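Long-range contacts in trichothecene 3-O-acetyltransferase (Gibberella zeae, PDB 3B2S), which probably catalyses the transfer of an acetyl group from acetyl-CoA to the 3-hydroxyl of trichothecene mycotoxins: residues 117-122 with 151-156; 410-415 with 425-430. All coordinates share one frame; numbering follows the deposited sequence.

Interaction 1 (117-122 with 151-156); sequences APRKTL and TVNGQH. With B2S ((3alpha,7alpha)-3,7,15-trihydroxy-12,13-epoxytrichothec-9-en-8-one), chain E.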
loop_
_atom_site.group_PDB
_atom_site.type_symbol
_atom_site.label_atom_id
_atom_site.label_comp_id
_atom_site.label_asym_id
_atom_site.label_seq_id
_atom_site.Cartn_x
_atom_site.Cartn_y
_atom_site.Cartn_z
ATOM N N ALA A 117 14.033 -6.248 5.286
ATOM C CA ALA A 117 13.783 -4.822 4.945
ATOM C C ALA A 117 14.813 -3.874 5.601
ATOM O O ALA A 117 15.325 -4.171 6.710
ATOM C CB ALA A 117 12.332 -4.403 5.330
ATOM N N PRO A 118 15.130 -2.734 4.933
ATOM C CA PRO A 118 16.152 -1.816 5.487
ATOM C C PRO A 118 15.670 -0.922 6.648
ATOM O O PRO A 118 16.485 -0.273 7.322
ATOM C CB PRO A 118 16.570 -0.980 4.258
ATOM C CG PRO A 118 15.329 -0.912 3.411
ATOM C CD PRO A 118 14.618 -2.267 3.619
ATOM N N ARG A 119 14.357 -0.857 6.847
ATOM C CA ARG A 119 13.736 -0.060 7.901
ATOM C C ARG A 119 12.333 -0.615 8.123
ATOM O O ARG A 119 11.672 -1.049 7.180
ATOM C CB ARG A 119 13.660 1.431 7.482
ATOM C CG ARG A 119 12.944 2.333 8.475
ATOM C CD ARG A 119 13.393 3.767 8.372
ATOM N NE ARG A 119 12.588 4.655 9.214
ATOM C CZ ARG A 119 12.927 5.912 9.485
ATOM N NH1 ARG A 119 12.142 6.679 10.230
ATOM N NH2 ARG A 119 14.054 6.401 8.992
ATOM N N LYS A 120 11.872 -0.589 9.366
ATOM C CA LYS A 120 10.499 -0.972 9.687
ATOM C C LYS A 120 9.419 -0.099 9.046
ATOM O O LYS A 120 9.659 1.065 8.697
ATOM C CB LYS A 120 10.310 -0.993 11.208
ATOM C CG LYS A 120 11.110 -2.136 11.878
ATOM C CD LYS A 120 10.982 -2.093 13.402
ATOM C CE LYS A 120 9.541 -2.282 13.876
ATOM N NZ LYS A 120 9.113 -3.692 13.673
ATOM N N THR A 121 8.222 -0.675 8.898
ATOM C CA THR A 121 7.055 0.047 8.397
ATOM C C THR A 121 6.649 1.160 9.365
ATOM O O THR A 121 6.415 2.326 8.988
ATOM C CB THR A 121 5.865 -0.935 8.225
ATOM O OG1 THR A 121 6.191 -1.897 7.216
ATOM C CG2 THR A 121 4.555 -0.192 7.851
ATOM N N LEU A 122 6.549 0.784 10.630
ATOM C CA LEU A 122 6.032 1.694 11.641
ATOM C C LEU A 122 7.202 2.385 12.349
ATOM O O LEU A 122 8.307 1.857 12.356
ATOM C CB LEU A 122 5.163 0.907 12.645
ATOM C CG LEU A 122 3.927 0.199 12.062
ATOM C CD1 LEU A 122 3.205 -0.576 13.164
ATOM C CD2 LEU A 122 2.977 1.176 11.374
ATOM N N THR A 151 14.066 -5.690 -1.489
ATOM C CA THR A 151 13.045 -4.958 -0.759
ATOM C C THR A 151 13.225 -3.474 -0.996
ATOM O O THR A 151 14.342 -2.931 -0.893
ATOM C CB THR A 151 13.082 -5.303 0.751
ATOM O OG1 THR A 151 12.957 -6.731 0.899
ATOM C CG2 THR A 151 11.944 -4.592 1.510
ATOM N N VAL A 152 12.113 -2.822 -1.299
ATOM C CA VAL A 152 12.081 -1.374 -1.478
ATOM C C VAL A 152 11.160 -0.769 -0.425
ATOM O O VAL A 152 9.990 -1.157 -0.331
ATOM C CB VAL A 152 11.554 -0.938 -2.892
ATOM C CG1 VAL A 152 11.637 0.600 -3.023
ATOM C CG2 VAL A 152 12.359 -1.621 -4.026
ATOM N N ASN A 153 11.684 0.196 0.318
ATOM C CA ASN A 153 10.923 1.043 1.256
ATOM C C ASN A 153 10.718 2.456 0.691
ATOM O O ASN A 153 11.687 3.097 0.253
ATOM C CB ASN A 153 11.713 1.220 2.557
ATOM C CG ASN A 153 11.524 0.094 3.529
ATOM O OD1 ASN A 153 11.563 -1.094 3.170
ATOM N ND2 ASN A 153 11.369 0.461 4.798
ATOM N N GLY A 154 9.477 2.942 0.697
ATOM C CA GLY A 154 9.182 4.305 0.268
ATOM C C GLY A 154 8.603 5.111 1.416
ATOM O O GLY A 154 7.682 4.647 2.100
ATOM N N GLN A 155 9.115 6.321 1.623
ATOM C CA GLN A 155 8.586 7.200 2.677
ATOM C C GLN A 155 7.166 7.619 2.277
ATOM O O GLN A 155 6.949 8.197 1.200
ATOM C CB GLN A 155 9.501 8.417 2.909
ATOM C CG GLN A 155 9.471 8.978 4.352
ATOM C CD GLN A 155 8.078 9.364 4.791
ATOM O OE1 GLN A 155 7.505 8.780 5.742
ATOM N NE2 GLN A 155 7.494 10.296 4.083
ATOM N N HIS A 156 6.200 7.303 3.111
ATOM C CA HIS A 156 4.808 7.403 2.679
ATOM C C HIS A 156 4.274 8.822 2.407
ATOM O O HIS A 156 3.397 8.987 1.628
ATOM C CB HIS A 156 3.857 6.559 3.523
ATOM C CG HIS A 156 2.603 6.142 2.815
ATOM N ND1 HIS A 156 2.012 6.889 1.828
ATOM C CD2 HIS A 156 1.811 5.065 2.978
ATOM C CE1 HIS A 156 0.921 6.298 1.411
ATOM N NE2 HIS A 156 0.787 5.182 2.078
HETATM C C13 B2S E . -5.155 1.568 4.292
HETATM O O2 B2S E . -5.200 2.454 3.095
HETATM C C12 B2S E . -3.948 2.378 3.843
HETATM C C5 B2S E . -3.436 3.667 4.508
HETATM C C14 B2S E . -4.568 4.648 4.911
HETATM C C4 B2S E . -2.607 4.221 3.303
HETATM C C3 B2S E . -2.379 3.020 2.334
HETATM O O3 B2S E . -0.988 2.859 1.971
HETATM C C2 B2S E . -2.786 1.779 3.133
HETATM O O1 B2S E . -1.669 1.405 4.016
HETATM C C11 B2S E . -1.593 2.077 5.355
HETATM C C10 B2S E . -0.420 1.769 6.104
HETATM C C9 B2S E . -0.728 1.710 7.477
HETATM C C16 B2S E . 0.353 1.339 8.506
HETATM C C8 B2S E . -2.045 2.031 7.890
HETATM O O5 B2S E . -2.350 2.013 9.089
HETATM C C7 B2S E . -3.143 2.422 6.829
HETATM O O4 B2S E . -4.300 3.065 7.385
HETATM C C6 B2S E . -2.505 3.283 5.702
HETATM C C15 B2S E . -1.768 4.515 6.298
HETATM O O6 B2S E . -1.991 4.500 7.724
#

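Interaction 2 (410-415 with 425-430); sequences SLMYFM and AALSLR. With B2S ((3alpha,7alpha)-3,7,15-trihydroxy-12,13-epoxytrichothec-9-en-8-one), chain E.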
loop_
_atom_site.group_PDB
_atom_site.type_symbol
_atom_site.label_atom_id
_atom_site.label_comp_id
_atom_site.label_asym_id
_atom_site.label_seq_id
_atom_site.Cartn_x
_atom_site.Cartn_y
_atom_site.Cartn_z
ATOM N N SER A 410 -7.620 -5.226 11.082
ATOM C CA SER A 410 -8.543 -4.852 9.958
ATOM C C SER A 410 -7.858 -4.183 8.760
ATOM O O SER A 410 -8.506 -3.864 7.774
ATOM C CB SER A 410 -9.786 -4.068 10.412
ATOM O OG SER A 410 -10.521 -4.874 11.318
ATOM N N LEU A 411 -6.549 -3.999 8.853
ATOM C CA LEU A 411 -5.781 -3.520 7.710
ATOM C C LEU A 411 -5.537 -4.675 6.748
ATOM O O LEU A 411 -5.241 -5.804 7.161
ATOM C CB LEU A 411 -4.454 -2.912 8.191
ATOM C CG LEU A 411 -3.503 -2.292 7.156
ATOM C CD1 LEU A 411 -4.165 -1.085 6.457
ATOM C CD2 LEU A 411 -2.216 -1.869 7.858
ATOM N N MET A 412 -5.644 -4.376 5.450
ATOM C CA MET A 412 -5.550 -5.390 4.404
ATOM C C MET A 412 -4.968 -4.791 3.131
ATOM O O MET A 412 -5.114 -3.589 2.903
ATOM C CB MET A 412 -6.940 -5.904 4.078
ATOM C CG MET A 412 -7.691 -6.433 5.294
ATOM S SD MET A 412 -9.218 -7.196 4.758
ATOM C CE MET A 412 -9.869 -7.571 6.392
ATOM N N TYR A 413 -4.301 -5.632 2.333
ATOM C CA TYR A 413 -3.735 -5.230 1.029
ATOM C C TYR A 413 -4.025 -6.288 -0.039
ATOM O O TYR A 413 -4.098 -7.458 0.280
ATOM C CB TYR A 413 -2.205 -5.108 1.147
ATOM C CG TYR A 413 -1.753 -4.061 2.134
ATOM C CD1 TYR A 413 -1.324 -4.406 3.425
ATOM C CD2 TYR A 413 -1.739 -2.715 1.765
ATOM C CE1 TYR A 413 -0.917 -3.424 4.321
ATOM C CE2 TYR A 413 -1.327 -1.729 2.649
ATOM C CZ TYR A 413 -0.926 -2.088 3.917
ATOM O OH TYR A 413 -0.541 -1.069 4.763
ATOM N N PHE A 414 -4.157 -5.876 -1.300
ATOM C CA PHE A 414 -3.939 -6.812 -2.426
ATOM C C PHE A 414 -2.558 -6.590 -2.986
ATOM O O PHE A 414 -2.142 -5.443 -3.192
ATOM C CB PHE A 414 -4.946 -6.615 -3.582
ATOM C CG PHE A 414 -6.399 -6.812 -3.196
ATOM C CD1 PHE A 414 -6.747 -7.511 -2.050
ATOM C CD2 PHE A 414 -7.420 -6.282 -4.003
ATOM C CE1 PHE A 414 -8.103 -7.678 -1.686
ATOM C CE2 PHE A 414 -8.770 -6.440 -3.664
ATOM C CZ PHE A 414 -9.110 -7.152 -2.496
ATOM N N MET A 415 -1.852 -7.684 -3.257
ATOM C CA MET A 415 -0.546 -7.606 -3.904
ATOM C C MET A 415 -0.727 -7.222 -5.380
ATOM O O MET A 415 -1.836 -7.317 -5.912
ATOM C CB MET A 415 0.198 -8.943 -3.762
ATOM C CG MET A 415 0.482 -9.346 -2.301
ATOM S SD MET A 415 1.437 -8.087 -1.406
ATOM C CE MET A 415 0.201 -7.224 -0.419
ATOM N N ALA A 425 -4.111 -11.713 -1.218
ATOM C CA ALA A 425 -4.627 -10.724 -0.253
ATOM C C ALA A 425 -3.912 -10.918 1.085
ATOM O O ALA A 425 -3.851 -12.044 1.575
ATOM C CB ALA A 425 -6.156 -10.867 -0.081
ATOM N N ALA A 426 -3.375 -9.829 1.651
ATOM C CA ALA A 426 -2.820 -9.825 3.011
ATOM C C ALA A 426 -3.889 -9.304 3.968
ATOM O O ALA A 426 -4.384 -8.181 3.803
ATOM C CB ALA A 426 -1.547 -8.946 3.097
ATOM N N LEU A 427 -4.249 -10.121 4.955
ATOM C CA LEU A 427 -5.293 -9.738 5.922
ATOM C C LEU A 427 -4.698 -9.705 7.314
ATOM O O LEU A 427 -3.966 -10.608 7.691
ATOM C CB LEU A 427 -6.430 -10.778 5.900
ATOM C CG LEU A 427 -7.577 -10.569 4.930
ATOM C CD1 LEU A 427 -7.126 -10.436 3.460
ATOM C CD2 LEU A 427 -8.613 -11.716 5.105
ATOM N N SER A 428 -5.013 -8.653 8.064
ATOM C CA SER A 428 -4.651 -8.584 9.481
ATOM C C SER A 428 -5.948 -8.563 10.287
ATOM O O SER A 428 -6.764 -7.658 10.131
ATOM C CB SER A 428 -3.808 -7.346 9.781
ATOM O OG SER A 428 -3.308 -7.393 11.107
ATOM N N LEU A 429 -6.127 -9.582 11.129
ATOM C CA LEU A 429 -7.359 -9.756 11.903
ATOM C C LEU A 429 -6.990 -10.241 13.293
ATOM O O LEU A 429 -5.939 -10.888 13.467
ATOM C CB LEU A 429 -8.248 -10.814 11.241
ATOM C CG LEU A 429 -8.867 -10.495 9.873
ATOM C CD1 LEU A 429 -9.507 -11.738 9.237
ATOM C CD2 LEU A 429 -9.822 -9.324 9.992
ATOM N N ARG A 430 -7.844 -9.949 14.276
ATOM C CA ARG A 430 -7.677 -10.566 15.600
ATOM C C ARG A 430 -7.854 -12.080 15.452
ATOM O O ARG A 430 -8.549 -12.544 14.532
ATOM C CB ARG A 430 -8.623 -9.942 16.654
ATOM C CG ARG A 430 -10.104 -10.332 16.514
ATOM C CD ARG A 430 -10.952 -9.753 17.650
ATOM N NE ARG A 430 -10.982 -8.304 17.585
ATOM C CZ ARG A 430 -11.460 -7.493 18.525
ATOM N NH1 ARG A 430 -11.968 -7.980 19.655
ATOM N NH2 ARG A 430 -11.427 -6.181 18.336
HETATM C C13 B2S E . -5.155 1.568 4.292
HETATM O O2 B2S E . -5.200 2.454 3.095
HETATM C C12 B2S E . -3.948 2.378 3.843
HETATM C C5 B2S E . -3.436 3.667 4.508
HETATM C C14 B2S E . -4.568 4.648 4.911
HETATM C C4 B2S E . -2.607 4.221 3.303
HETATM C C3 B2S E . -2.379 3.020 2.334
HETATM O O3 B2S E . -0.988 2.859 1.971
HETATM C C2 B2S E . -2.786 1.779 3.133
HETATM O O1 B2S E . -1.669 1.405 4.016
HETATM C C11 B2S E . -1.593 2.077 5.355
HETATM C C10 B2S E . -0.420 1.769 6.104
HETATM C C9 B2S E . -0.728 1.710 7.477
HETATM C C16 B2S E . 0.353 1.339 8.506
HETATM C C8 B2S E . -2.045 2.031 7.890
HETATM O O5 B2S E . -2.350 2.013 9.089
HETATM C C7 B2S E . -3.143 2.422 6.829
HETATM O O4 B2S E . -4.300 3.065 7.385
HETATM C C6 B2S E . -2.505 3.283 5.702
HETATM C C15 B2S E . -1.768 4.515 6.298
HETATM O O6 B2S E . -1.991 4.500 7.724
#

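Interaction 1 (117-122 with 151-156)
The carboxamide of N153 meets the loop 117-122 with both ends of its flat group: ND2 hydrogen-bonds to the backbone O of R119 (2.8 Å), while OD1 lies against the ring of P118, 3.3 Å from its CD. The other flat group, the imidazole of H156, has O3 of the bound trichothecene at its edge and in its plane, with NE2 2.9 Å from that oxygen.

N153 points from strand 147-155 to the loop, its CG anti to the carbonyl carbon (chi1 -84°), and meets P118 from the opposite direction. The ND2 bond keeps close to the N153 amide plane but comes to R119 O from above the carbonyl plane, 41° out of it. The same oxygen also accepts from Q22 of strand 20-28, so two amides grip it. ND2 also lies 3.7 Å from R119 CB; the guanidinium extends away, to the carbonyl of P133.

Two residues earlier on the same side of the strand, T151 turns CG2 to the CB of A117 at 3.8 Å. Its OG1 bonds to I116 O at the end of helix 113-116 and to S24. Beyond T121, L122 CD2 comes within 3.9 Å of C16 of the ligand.

H156 opens the HXXXD motif of the CoA-dependent acyltransferase clan, and its bond to the 3-hydroxyl is consistent with the general-base role of that histidine in relatives. The N153 amide is held from one end alone: OD1 is buried against proline carbon with no polar partner in the model, a cost set against the bond at ND2.

Interaction 2 (410-415 with 425-430)
M412 leaves its strand with CG anti to the carbonyl carbon (chi1 -55°) and then runs fully extended, which carries SD over L427, 3.8 Å from CG, and the methyl CE on to L429 CD2 at 4.0 Å. The sulfur and methyl thus lie across two leucines of the partner strand. Y413, with a similar first torsion (-62°) but on the other face, shares that face with A426 while its ring leads off toward the ligand. There OH donates to O1, the pyran ring oxygen of the trichothecene, at 2.8 Å. L411 lies alongside, its CD1 3.6 Å from C13 on the epoxide.

Strands 411-414 and 423-430 form an antiparallel beta hairpin inside a mixed sheet, flanked by strands 375-379 and 229-236. Y413 and A426 are a hydrogen-bonded pair, each N reaching the other's O; M412 with L427 and F414 with A425 are non-hydrogen-bonded pairs. The start is a G1 beta bulge: S410, at positive phi (81°), and L411 together face S428, whose O takes S410 N (2.7 Å) and whose N gives to L411 O (3.0 Å).

On the M412 face, F414 CD1 touches A425 CB at 3.9 Å, and helix 261-277 covers both M412 and F414 through I269. The S410 hydroxyl is taken up by P371 O and R277.

Overall arrangement
From the N terminus, interaction 1 comes first: the chain leaves helix 113-116, passes through 117-122, and returns along the 137-144/147-155 hairpin to close a loop of about 30 residues. Interaction 2 closes a shorter loop near the C terminus, within one hairpin of the seven-stranded sheet. The two lie in series, neither nesting nor crossing, with centres 18 Å apart and nearest atoms about 6 Å apart. The trichothecene touches both, so the ligand sits between H156, just past the end of strand 147-155, and strand 411-414. Protein links them too: after strand 399-401, at the edge of the sheet that holds strand 147-155, R402 bonds to T121 and touches M415, and E406 pairs with K120.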